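Alginate lyase A1-II' (Sphingomonas sp. A1, PDB 2CWS) probably cleaves the polysaccharide alginate by lyase chemistry, the deposited chain being the alginate lyase domain of a longer protein. Local coordinates at residues A[15-20]-A[39-44]; A[72-77]-A[81-86]; A[136-141]-A[182-187]. All blocks are in the same frame, centred on the assembly; numbering follows the deposited sequence. Where two conformers were deposited one is given.

Interaction 1. Residues A[15-20]-A[39-44]; sequences WKLQLP and QYFYTD. With SO4 (sulfate ion), chain C.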
loop_
_atom_site.group_PDB
_atom_site.type_symbol
_atom_site.label_atom_id
_atom_site.label_comp_id
_atom_site.label_asym_id
_atom_site.label_seq_id
_atom_site.Cartn_x
_atom_site.Cartn_y
_atom_site.Cartn_z
ATOM N N TRP A 15 3.723 -7.501 -9.042
ATOM C CA TRP A 15 2.590 -6.735 -8.533
ATOM C C TRP A 15 1.365 -7.028 -9.403
ATOM O O TRP A 15 1.542 -7.166 -10.628
ATOM C CB TRP A 15 2.853 -5.237 -8.602
ATOM C CG TRP A 15 3.980 -4.695 -7.769
ATOM C CD1 TRP A 15 5.250 -4.407 -8.168
ATOM C CD2 TRP A 15 3.932 -4.369 -6.363
ATOM N NE1 TRP A 15 5.995 -3.916 -7.126
ATOM C CE2 TRP A 15 5.202 -3.875 -6.003
ATOM C CE3 TRP A 15 2.908 -4.432 -5.381
ATOM C CZ2 TRP A 15 5.496 -3.446 -4.703
ATOM C CZ3 TRP A 15 3.206 -4.008 -4.098
ATOM C CH2 TRP A 15 4.481 -3.536 -3.789
ATOM N N LYS A 16 0.187 -7.005 -8.824
ATOM C CA LYS A 16 -1.054 -6.884 -9.602
ATOM C C LYS A 16 -1.705 -5.575 -9.186
ATOM O O LYS A 16 -1.387 -5.014 -8.114
ATOM C CB LYS A 16 -1.995 -8.078 -9.432
ATOM C CG LYS A 16 -2.578 -8.226 -8.046
ATOM C CD LYS A 16 -3.569 -9.398 -7.987
ATOM C CE LYS A 16 -4.112 -9.605 -6.584
ATOM N NZ LYS A 16 -5.191 -10.614 -6.590
ATOM N N LEU A 17 -2.611 -5.048 -10.004
ATOM C CA LEU A 17 -3.248 -3.786 -9.753
ATOM C C LEU A 17 -4.734 -3.967 -9.495
ATOM O O LEU A 17 -5.418 -4.654 -10.266
ATOM C CB LEU A 17 -3.067 -2.872 -10.998
ATOM C CG LEU A 17 -3.790 -1.502 -10.973
ATOM C CD1 LEU A 17 -3.280 -0.581 -9.878
ATOM C CD2 LEU A 17 -3.626 -0.873 -12.345
ATOM N N GLN A 18 -5.220 -3.344 -8.436
ATOM C CA GLN A 18 -6.630 -3.351 -8.049
ATOM C C GLN A 18 -7.219 -1.985 -8.358
ATOM O O GLN A 18 -6.641 -0.959 -7.941
ATOM C CB GLN A 18 -6.729 -3.720 -6.548
ATOM C CG GLN A 18 -6.202 -5.110 -6.296
ATOM C CD GLN A 18 -6.055 -5.461 -4.847
ATOM O OE1 GLN A 18 -5.675 -4.566 -4.053
ATOM N NE2 GLN A 18 -6.292 -6.708 -4.502
ATOM N N LEU A 19 -8.348 -1.986 -9.057
ATOM C CA LEU A 19 -8.961 -0.749 -9.566
ATOM C C LEU A 19 -10.205 -0.337 -8.830
ATOM O O LEU A 19 -10.882 -1.156 -8.206
ATOM C CB LEU A 19 -9.303 -0.961 -11.062
ATOM C CG LEU A 19 -8.078 -1.172 -11.954
ATOM C CD1 LEU A 19 -8.598 -1.565 -13.369
ATOM C CD2 LEU A 19 -7.189 0.028 -12.007
ATOM N N PRO A 20 -10.597 0.925 -9.001
ATOM C CA PRO A 20 -11.812 1.448 -8.365
ATOM C C PRO A 20 -12.984 1.571 -9.318
ATOM O O PRO A 20 -13.910 2.343 -9.059
ATOM C CB PRO A 20 -11.353 2.844 -7.908
ATOM C CG PRO A 20 -10.469 3.291 -9.036
ATOM C CD PRO A 20 -9.778 2.037 -9.522
ATOM N N GLN A 39 -7.628 5.603 -17.039
ATOM C CA GLN A 39 -7.868 6.782 -16.207
ATOM C C GLN A 39 -7.431 6.557 -14.763
ATOM O O GLN A 39 -7.221 7.525 -14.045
ATOM C CB GLN A 39 -9.366 7.201 -16.245
ATOM C CG GLN A 39 -10.264 6.159 -15.598
ATOM C CD GLN A 39 -11.730 6.465 -15.809
ATOM O OE1 GLN A 39 -12.154 7.598 -15.656
ATOM N NE2 GLN A 39 -12.549 5.446 -16.126
ATOM N N TYR A 40 -7.320 5.290 -14.353
ATOM C CA TYR A 40 -6.987 4.978 -12.970
ATOM C C TYR A 40 -5.479 4.809 -12.703
ATOM O O TYR A 40 -5.066 4.752 -11.567
ATOM C CB TYR A 40 -7.640 3.658 -12.577
ATOM C CG TYR A 40 -9.145 3.680 -12.798
ATOM C CD1 TYR A 40 -9.979 4.533 -12.121
ATOM C CD2 TYR A 40 -9.719 2.737 -13.708
ATOM C CE1 TYR A 40 -11.373 4.539 -12.329
ATOM C CE2 TYR A 40 -11.091 2.736 -13.889
ATOM C CZ TYR A 40 -11.901 3.628 -13.188
ATOM O OH TYR A 40 -13.268 3.588 -13.410
ATOM N N PHE A 41 -4.710 4.666 -13.778
ATOM C CA PHE A 41 -3.336 4.196 -13.655
ATOM C C PHE A 41 -2.584 4.579 -14.934
ATOM O O PHE A 41 -2.894 4.008 -15.997
ATOM C CB PHE A 41 -3.368 2.693 -13.473
ATOM C CG PHE A 41 -2.008 2.049 -13.340
ATOM C CD1 PHE A 41 -1.370 2.032 -12.102
ATOM C CD2 PHE A 41 -1.395 1.431 -14.441
ATOM C CE1 PHE A 41 -0.145 1.393 -11.946
ATOM C CE2 PHE A 41 -0.170 0.777 -14.276
ATOM C CZ PHE A 41 0.454 0.745 -13.030
ATOM N N TYR A 42 -1.645 5.508 -14.817
ATOM C CA TYR A 42 -1.029 6.005 -16.044
ATOM C C TYR A 42 0.314 6.643 -15.688
ATOM O O TYR A 42 0.607 6.922 -14.545
ATOM C CB TYR A 42 -1.939 7.025 -16.731
ATOM C CG TYR A 42 -2.297 8.240 -15.898
ATOM C CD1 TYR A 42 -1.522 9.374 -15.919
ATOM C CD2 TYR A 42 -3.441 8.239 -15.121
ATOM C CE1 TYR A 42 -1.813 10.499 -15.174
ATOM C CE2 TYR A 42 -3.803 9.382 -14.379
ATOM C CZ TYR A 42 -2.972 10.503 -14.401
ATOM O OH TYR A 42 -3.305 11.651 -13.739
ATOM N N THR A 43 1.100 6.886 -16.749
ATOM C CA THR A 43 2.365 7.619 -16.571
ATOM C C THR A 43 2.087 9.085 -16.830
ATOM O O THR A 43 1.580 9.436 -17.902
ATOM C CB THR A 43 3.399 7.096 -17.569
ATOM O OG1 THR A 43 3.683 5.737 -17.242
ATOM C CG2 THR A 43 4.653 7.968 -17.508
ATOM N N ASP A 44 2.400 9.944 -15.839
ATOM C CA ASP A 44 2.235 11.382 -16.056
ATOM C C ASP A 44 3.429 11.934 -16.803
ATOM O O ASP A 44 4.413 11.245 -17.078
ATOM C CB ASP A 44 1.951 12.074 -14.717
ATOM C CG ASP A 44 1.162 13.343 -14.849
ATOM O OD1 ASP A 44 0.872 13.794 -15.969
ATOM O OD2 ASP A 44 0.786 13.882 -13.783
HETATM S S SO4 C . -6.199 -10.906 -2.931
HETATM O O1 SO4 C . -5.354 -9.595 -3.153
HETATM O O2 SO4 C . -6.144 -11.670 -4.127
HETATM O O3 SO4 C . -5.755 -11.615 -1.829
HETATM O O4 SO4 C . -7.513 -10.300 -2.658
#
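With CG turned away from the backbone N (chi1 175°), Leu-17 holds its CD2 methyl over the ring of Phe-41, whose own CG stands anti to its N and swings the ring in to meet it. The methyl lies 3.8 Å from the centroid of the Phe-41 ring and 21° off its normal, a CH-pi contact over the face; its nearest ring atom is CG, 3.5 Å from Leu-17 CD2, so the methyl sits toward the root of the ring. Just past the end of strand 15-18, Pro-20 and Tyr-40 form a second CH-pi pair. Pro-20 CD approaches over one face of the tyrosine, 3.9 Å from the ring centroid, and Pro-20 CG comes to 3.4 Å from Tyr-40 CD1. In the conformer given, Gln-39 CG lies over the opposite face. Leu-19 fits between the two pairs, its CD2 reaching Tyr-40 CB at 3.7 Å. The fold is the beta-jelly-roll sandwich of family 7 polysaccharide lyases, and here strand 15-18 of one sheet meets strand 41-43, an edge strand of the other, joined by apolar packing. Phe-41 also meets Phe-51 of strand 49-54 edge-to-face. On the other side of strand 15-18, Lys-16 runs out extended beyond CG, and its NZ hydrogen-bonds O2 of a sulfate at 2.8 Å. The anion, probably from the crystallisation liquor, is also bound by Arg-71 NE, while Lys-16 NZ makes a salt bridge to Glu-26.

Interaction 2. Residues A[72-77]-A[81-86]; sequences EMLDPS and VNWGWQ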
loop_
_atom_site.group_PDB
_atom_site.type_symbol
_atom_site.label_atom_id
_atom_site.label_comp_id
_atom_site.label_asym_id
_atom_site.label_seq_id
_atom_site.Cartn_x
_atom_site.Cartn_y
_atom_site.Cartn_z
ATOM N N GLU A 72 1.284 -6.857 -3.837
ATOM C CA GLU A 72 2.488 -7.634 -4.112
ATOM C C GLU A 72 2.145 -9.082 -4.379
ATOM O O GLU A 72 1.370 -9.700 -3.625
ATOM C CB GLU A 72 3.432 -7.564 -2.905
ATOM C CG GLU A 72 4.700 -8.397 -3.101
ATOM C CD GLU A 72 5.478 -8.566 -1.810
ATOM O OE1 GLU A 72 4.973 -8.274 -0.722
ATOM O OE2 GLU A 72 6.657 -9.060 -1.949
ATOM N N MET A 73 2.765 -9.665 -5.403
ATOM C CA MET A 73 2.573 -11.038 -5.834
ATOM C C MET A 73 3.927 -11.727 -5.892
ATOM O O MET A 73 4.575 -11.698 -6.935
ATOM C CB MET A 73 1.889 -11.100 -7.212
ATOM C CG MET A 73 0.523 -10.449 -7.202
ATOM S SD MET A 73 -0.799 -11.411 -6.461
ATOM C CE MET A 73 -1.012 -12.678 -7.747
ATOM N N LEU A 74 4.305 -12.402 -4.778
ATOM C CA LEU A 74 5.508 -13.239 -4.863
ATOM C C LEU A 74 5.387 -14.199 -6.017
ATOM O O LEU A 74 6.404 -14.505 -6.698
ATOM C CB LEU A 74 5.639 -14.072 -3.568
ATOM C CG LEU A 74 6.017 -13.308 -2.283
ATOM C CD1 LEU A 74 6.128 -14.271 -1.138
ATOM C CD2 LEU A 74 7.347 -12.541 -2.478
ATOM N N ASP A 75 4.201 -14.758 -6.236
ATOM C CA ASP A 75 3.917 -15.601 -7.408
ATOM C C ASP A 75 2.840 -14.843 -8.196
ATOM O O ASP A 75 1.678 -14.799 -7.735
ATOM C CB ASP A 75 3.425 -16.989 -6.985
ATOM C CG ASP A 75 3.259 -17.905 -8.193
ATOM O OD1 ASP A 75 3.011 -17.385 -9.313
ATOM O OD2 ASP A 75 3.408 -19.123 -8.023
ATOM N N PRO A 76 3.166 -14.259 -9.351
ATOM C CA PRO A 76 2.144 -13.511 -10.115
ATOM C C PRO A 76 0.986 -14.365 -10.553
ATOM O O PRO A 76 -0.047 -13.802 -10.967
ATOM C CB PRO A 76 2.910 -12.904 -11.306
ATOM C CG PRO A 76 4.281 -13.452 -11.251
ATOM C CD PRO A 76 4.464 -14.220 -9.992
ATOM N N SER A 77 1.092 -15.685 -10.451
ATOM C CA SER A 77 0.020 -16.608 -10.831
ATOM C C SER A 77 -0.697 -17.215 -9.630
ATOM O O SER A 77 -1.549 -18.115 -9.787
ATOM C CB SER A 77 0.577 -17.729 -11.731
ATOM O OG SER A 77 1.368 -18.693 -10.976
ATOM N N VAL A 81 0.416 -17.121 -2.269
ATOM C CA VAL A 81 1.818 -17.241 -1.897
ATOM C C VAL A 81 2.318 -15.914 -1.334
ATOM O O VAL A 81 2.393 -14.920 -2.050
ATOM C CB VAL A 81 2.672 -17.651 -3.097
ATOM C CG1 VAL A 81 4.151 -17.784 -2.697
ATOM C CG2 VAL A 81 2.185 -18.984 -3.707
ATOM N N ASN A 82 2.599 -15.882 -0.034
ATOM C CA ASN A 82 2.907 -14.622 0.659
ATOM C C ASN A 82 4.025 -14.904 1.659
ATOM O O ASN A 82 4.444 -16.054 1.791
ATOM C CB ASN A 82 1.631 -14.055 1.348
ATOM C CG ASN A 82 0.572 -13.776 0.301
ATOM O OD1 ASN A 82 -0.428 -14.584 0.172
ATOM N ND2 ASN A 82 0.775 -12.797 -0.524
ATOM N N TRP A 83 4.535 -13.858 2.328
ATOM C CA TRP A 83 5.733 -14.002 3.160
ATOM C C TRP A 83 5.403 -13.927 4.637
ATOM O O TRP A 83 4.309 -13.555 5.053
ATOM C CB TRP A 83 6.796 -13.004 2.726
ATOM C CG TRP A 83 6.373 -11.584 2.544
ATOM C CD1 TRP A 83 5.955 -10.992 1.367
ATOM C CD2 TRP A 83 6.315 -10.544 3.546
ATOM N NE1 TRP A 83 5.687 -9.652 1.563
ATOM C CE2 TRP A 83 5.889 -9.366 2.903
ATOM C CE3 TRP A 83 6.618 -10.513 4.931
ATOM C CZ2 TRP A 83 5.737 -8.163 3.590
ATOM C CZ3 TRP A 83 6.459 -9.304 5.595
ATOM C CH2 TRP A 83 6.021 -8.152 4.940
ATOM N N GLY A 84 6.382 -14.343 5.458
ATOM C CA GLY A 84 6.166 -14.508 6.875
ATOM C C GLY A 84 6.939 -13.542 7.759
ATOM O O GLY A 84 7.694 -12.686 7.304
ATOM N N TRP A 85 6.715 -13.743 9.070
ATOM C CA TRP A 85 7.268 -12.790 10.035
ATOM C C TRP A 85 8.790 -12.903 10.180
ATOM O O TRP A 85 9.403 -11.917 10.624
ATOM C CB TRP A 85 6.600 -12.979 11.396
ATOM C CG TRP A 85 6.919 -14.280 12.112
ATOM C CD1 TRP A 85 6.373 -15.503 11.909
ATOM C CD2 TRP A 85 7.898 -14.403 13.169
ATOM N NE1 TRP A 85 6.977 -16.407 12.784
ATOM C CE2 TRP A 85 7.911 -15.746 13.568
ATOM C CE3 TRP A 85 8.794 -13.515 13.806
ATOM C CZ2 TRP A 85 8.764 -16.205 14.586
ATOM C CZ3 TRP A 85 9.633 -13.932 14.808
ATOM C CH2 TRP A 85 9.613 -15.271 15.189
ATOM N N GLN A 86 9.351 -14.063 9.892
ATOM C CA GLN A 86 10.792 -14.246 10.066
ATOM C C GLN A 86 11.556 -13.797 8.841
ATOM O O GLN A 86 11.004 -13.868 7.721
ATOM C CB GLN A 86 11.087 -15.724 10.315
ATOM C CG GLN A 86 10.319 -16.311 11.442
ATOM C CD GLN A 86 10.326 -17.845 11.432
ATOM O OE1 GLN A 86 11.094 -18.290 12.316
ATOM N NE2 GLN A 86 9.553 -18.541 10.580
HETATM O O HOH W 1 2.820 -11.890 -2.391
HETATM O O HOH W 2 1.875 -14.170 -4.711
#
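Val-81 sets its CB 4.0 Å from Asp-75 CB and its CG1 near Leu-74 CB. Its carbonyl oxygen faces two waters: water 2 bridges Val-81 O and Asp-75 N, both at 2.8 Å, accepting from the latter, while water 1 accepts from Leu-74 N and lies close to Glu-72 O. At Asn-82 the backbone takes over, Leu-74 CD1 resting 3.6 Å from Asn-82 C. These are the two limbs of the loop joining strand 67-72 to strand 88-99, one from each sheet of the sandwich; in the first limb Asp-75 OD1 accepts from Ser-77 N in an Asx turn, and from Ser-77 OG as well. Trp-83 comes next, its indole NE1 donating to Glu-72 OE1 at 2.8 Å with an N-H...O angle of 162°. The oxygen lies in the indole plane and is met on its syn side, but from 25° out of the carboxylate plane, the carboxylate turned 54° from the ring. Phe-200 N also donates to OE1, and His-227 NE2 bonds OE2, so both carboxylate oxygens are held. Without the carboxylate, as with an alanine here, the indole N-H, Phe-200 N and His-227 NE2 would probably all lose their shared partner, and the tryptophan ring would be less firmly fixed, although His-89 still stacks on it.

Interaction 3. Residues A[136-141]-A[182-187]; sequences MQVKQN and RSVDFV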
loop_
_atom_site.group_PDB
_atom_site.type_symbol
_atom_site.label_atom_id
_atom_site.label_comp_id
_atom_site.label_asym_id
_atom_site.label_seq_id
_atom_site.Cartn_x
_atom_site.Cartn_y
_atom_site.Cartn_z
ATOM N N MET A 136 2.276 6.437 9.990
ATOM C CA MET A 136 2.483 5.003 9.751
ATOM C C MET A 136 1.838 4.247 10.885
ATOM O O MET A 136 2.405 4.123 11.976
ATOM C CB MET A 136 3.987 4.676 9.912
ATOM C CG MET A 136 4.709 5.073 8.642
ATOM S SD MET A 136 4.350 4.000 7.241
ATOM C CE MET A 136 5.956 4.085 6.466
ATOM N N GLN A 137 0.649 3.755 10.657
ATOM C CA GLN A 137 -0.159 3.082 11.677
ATOM C C GLN A 137 0.187 1.597 11.662
ATOM O O GLN A 137 0.201 0.974 10.605
ATOM C CB GLN A 137 -1.652 3.265 11.351
ATOM C CG GLN A 137 -2.041 4.736 11.401
ATOM C CD GLN A 137 -3.502 5.046 11.089
ATOM O OE1 GLN A 137 -3.934 6.235 11.196
ATOM N NE2 GLN A 137 -4.272 4.110 10.696
ATOM N N VAL A 138 0.468 1.058 12.843
ATOM C CA VAL A 138 0.770 -0.385 12.964
ATOM C C VAL A 138 -0.279 -1.005 13.849
ATOM O O VAL A 138 -0.454 -0.606 15.028
ATOM C CB VAL A 138 2.190 -0.647 13.513
ATOM C CG1 VAL A 138 2.463 -2.134 13.518
ATOM C CG2 VAL A 138 3.248 0.091 12.688
ATOM N N LYS A 139 -1.011 -1.963 13.336
ATOM C CA LYS A 139 -2.060 -2.574 14.117
ATOM C C LYS A 139 -1.472 -3.326 15.292
ATOM O O LYS A 139 -0.424 -3.956 15.172
ATOM C CB LYS A 139 -2.857 -3.507 13.190
ATOM C CG LYS A 139 -4.160 -3.985 13.866
ATOM C CD LYS A 139 -5.023 -4.844 12.977
ATOM C CE LYS A 139 -6.446 -5.021 13.448
ATOM N NZ LYS A 139 -6.562 -5.461 14.883
ATOM N N GLN A 140 -2.139 -3.267 16.450
ATOM C CA GLN A 140 -1.636 -3.950 17.632
ATOM C C GLN A 140 -1.790 -5.475 17.541
ATOM O O GLN A 140 -0.806 -6.206 17.681
ATOM C CB GLN A 140 -2.393 -3.466 18.913
ATOM C CG GLN A 140 -1.934 -2.015 19.251
ATOM C CD GLN A 140 -2.659 -1.468 20.450
ATOM O OE1 GLN A 140 -2.007 -0.866 21.331
ATOM N NE2 GLN A 140 -3.946 -1.689 20.568
ATOM N N ASN A 141 -3.038 -5.931 17.302
ATOM C CA ASN A 141 -3.349 -7.339 17.437
ATOM C C ASN A 141 -3.786 -7.939 16.092
ATOM O O ASN A 141 -4.393 -7.238 15.257
ATOM C CB ASN A 141 -4.509 -7.537 18.415
ATOM C CG ASN A 141 -4.113 -7.104 19.823
ATOM O OD1 ASN A 141 -2.924 -7.079 20.170
ATOM N ND2 ASN A 141 -5.184 -6.763 20.522
ATOM N N ARG A 182 10.892 4.639 12.729
ATOM C CA ARG A 182 10.264 4.261 13.994
ATOM C C ARG A 182 10.042 2.743 13.984
ATOM O O ARG A 182 9.980 2.149 12.896
ATOM C CB ARG A 182 8.870 4.938 14.133
ATOM C CG ARG A 182 8.861 6.385 13.689
ATOM C CD ARG A 182 9.634 7.356 14.600
ATOM N NE ARG A 182 9.681 8.715 13.975
ATOM C CZ ARG A 182 8.636 9.547 13.934
ATOM N NH1 ARG A 182 8.766 10.708 13.295
ATOM N NH2 ARG A 182 7.465 9.253 14.509
ATOM N N SER A 183 9.851 2.111 15.133
ATOM C CA SER A 183 9.625 0.659 15.110
ATOM C C SER A 183 8.511 0.280 16.064
ATOM O O SER A 183 8.260 0.942 17.084
ATOM C CB SER A 183 10.913 -0.114 15.469
ATOM O OG SER A 183 11.241 0.050 16.870
ATOM N N VAL A 184 7.875 -0.828 15.718
ATOM C CA VAL A 184 6.829 -1.472 16.531
ATOM C C VAL A 184 7.043 -2.978 16.492
ATOM O O VAL A 184 7.086 -3.568 15.412
ATOM C CB VAL A 184 5.436 -1.128 15.993
ATOM C CG1 VAL A 184 4.343 -1.848 16.808
ATOM C CG2 VAL A 184 5.188 0.383 15.984
ATOM N N ASP A 185 7.162 -3.609 17.663
ATOM C CA ASP A 185 7.364 -5.055 17.730
ATOM C C ASP A 185 5.977 -5.710 17.745
ATOM O O ASP A 185 5.380 -5.910 18.762
ATOM C CB ASP A 185 8.233 -5.391 18.930
ATOM C CG ASP A 185 8.468 -6.882 19.059
ATOM O OD1 ASP A 185 7.957 -7.648 18.238
ATOM O OD2 ASP A 185 9.223 -7.225 20.019
ATOM N N PHE A 186 5.473 -6.030 16.547
ATOM C CA PHE A 186 4.114 -6.515 16.450
ATOM C C PHE A 186 3.999 -7.957 16.920
ATOM O O PHE A 186 3.060 -8.263 17.656
ATOM C CB PHE A 186 3.519 -6.291 15.027
ATOM C CG PHE A 186 4.232 -6.999 13.881
ATOM C CD1 PHE A 186 3.776 -8.215 13.411
ATOM C CD2 PHE A 186 5.329 -6.397 13.248
ATOM C CE1 PHE A 186 4.377 -8.847 12.342
ATOM C CE2 PHE A 186 5.951 -7.040 12.206
ATOM C CZ PHE A 186 5.472 -8.258 11.709
ATOM N N VAL A 187 4.946 -8.839 16.580
ATOM C CA VAL A 187 4.850 -10.162 17.175
ATOM C C VAL A 187 4.976 -10.101 18.700
ATOM O O VAL A 187 4.328 -10.913 19.389
ATOM C CB VAL A 187 5.919 -11.072 16.514
ATOM C CG1 VAL A 187 6.220 -12.296 17.332
ATOM C CG2 VAL A 187 5.490 -11.433 15.073
#
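Val-138 and Val-184 meet tip to tip, each sending both methyls at the other. Val-138 CG1 lies 3.8 Å from Val-184 CG1, and Val-138 CG2 is likewise 3.8 Å from Val-184 CG2, so the two forks face each other methyl to methyl. Matching torsions produce this pairing: in both residues CG1 stands opposite the backbone N, with chi1 of -176° in Val-138 and 178° in Val-184. The branch carbons are close behind, Val-138 CB being 4.1 Å from Val-184 CB, which makes this a compact van der Waals contact.

Farther along the chain the approach is looser and involves backbone. Gln-140 O comes to 4.4 Å from Phe-186 O, while the phenyl group of Phe-186, though it starts out toward the 136-141 segment, leads away from it and meets Trp-193 edge-to-face. That same tryptophan donates its NE1 to Gln-140 O, so one residue outside both segments touches each of them at this end.

The next shell fixes the two segments where they leave their strands. Lys-139 NZ bends back to hydrogen-bond Asn-141 O at 2.8 Å and also reaches Asp-143 O, pinning the turn that follows the strand. In the other segment, Asp-185 occupies the N-cap position of the short helix 186-189, its OD1 accepting from Gly-188 N. Toward the other end, Arg-182 makes a salt bridge to Asp-180 and a cation-pi contact with Phe-153.

In the sandwich, Val-138 belongs to strand 133-139, hydrogen-bonded between strands 120-130 and 148-154, whereas Val-184 lies on strand 180-185, an edge strand of the second sheet, at the edge opposite strand 41-43, which pairs with strand 172-177 and is followed by the short helix 186-189.

Interactions 1 and 3 both join one sheet of the sandwich to the other, but on opposite sides of the chain's centre, with their centres 28 Å apart and nearest atoms about 13 Å apart. Interaction 2 touches both. On one side Trp-15 CE3 packs 3.3 Å from Glu-72 N, and Lys-16 CD is 3.7 Å from Met-73 SD; on the other Trp-85 CE3 reaches Val-187 CG2 at 4.1 Å. Arg-71, which binds the sulfate of interaction 1, immediately precedes segment 72-77. A glycerol, probably from the crystallisation liquor, lies about 4 Å from the Trp-83 side chain, placing a second bound small molecule beside interaction 2.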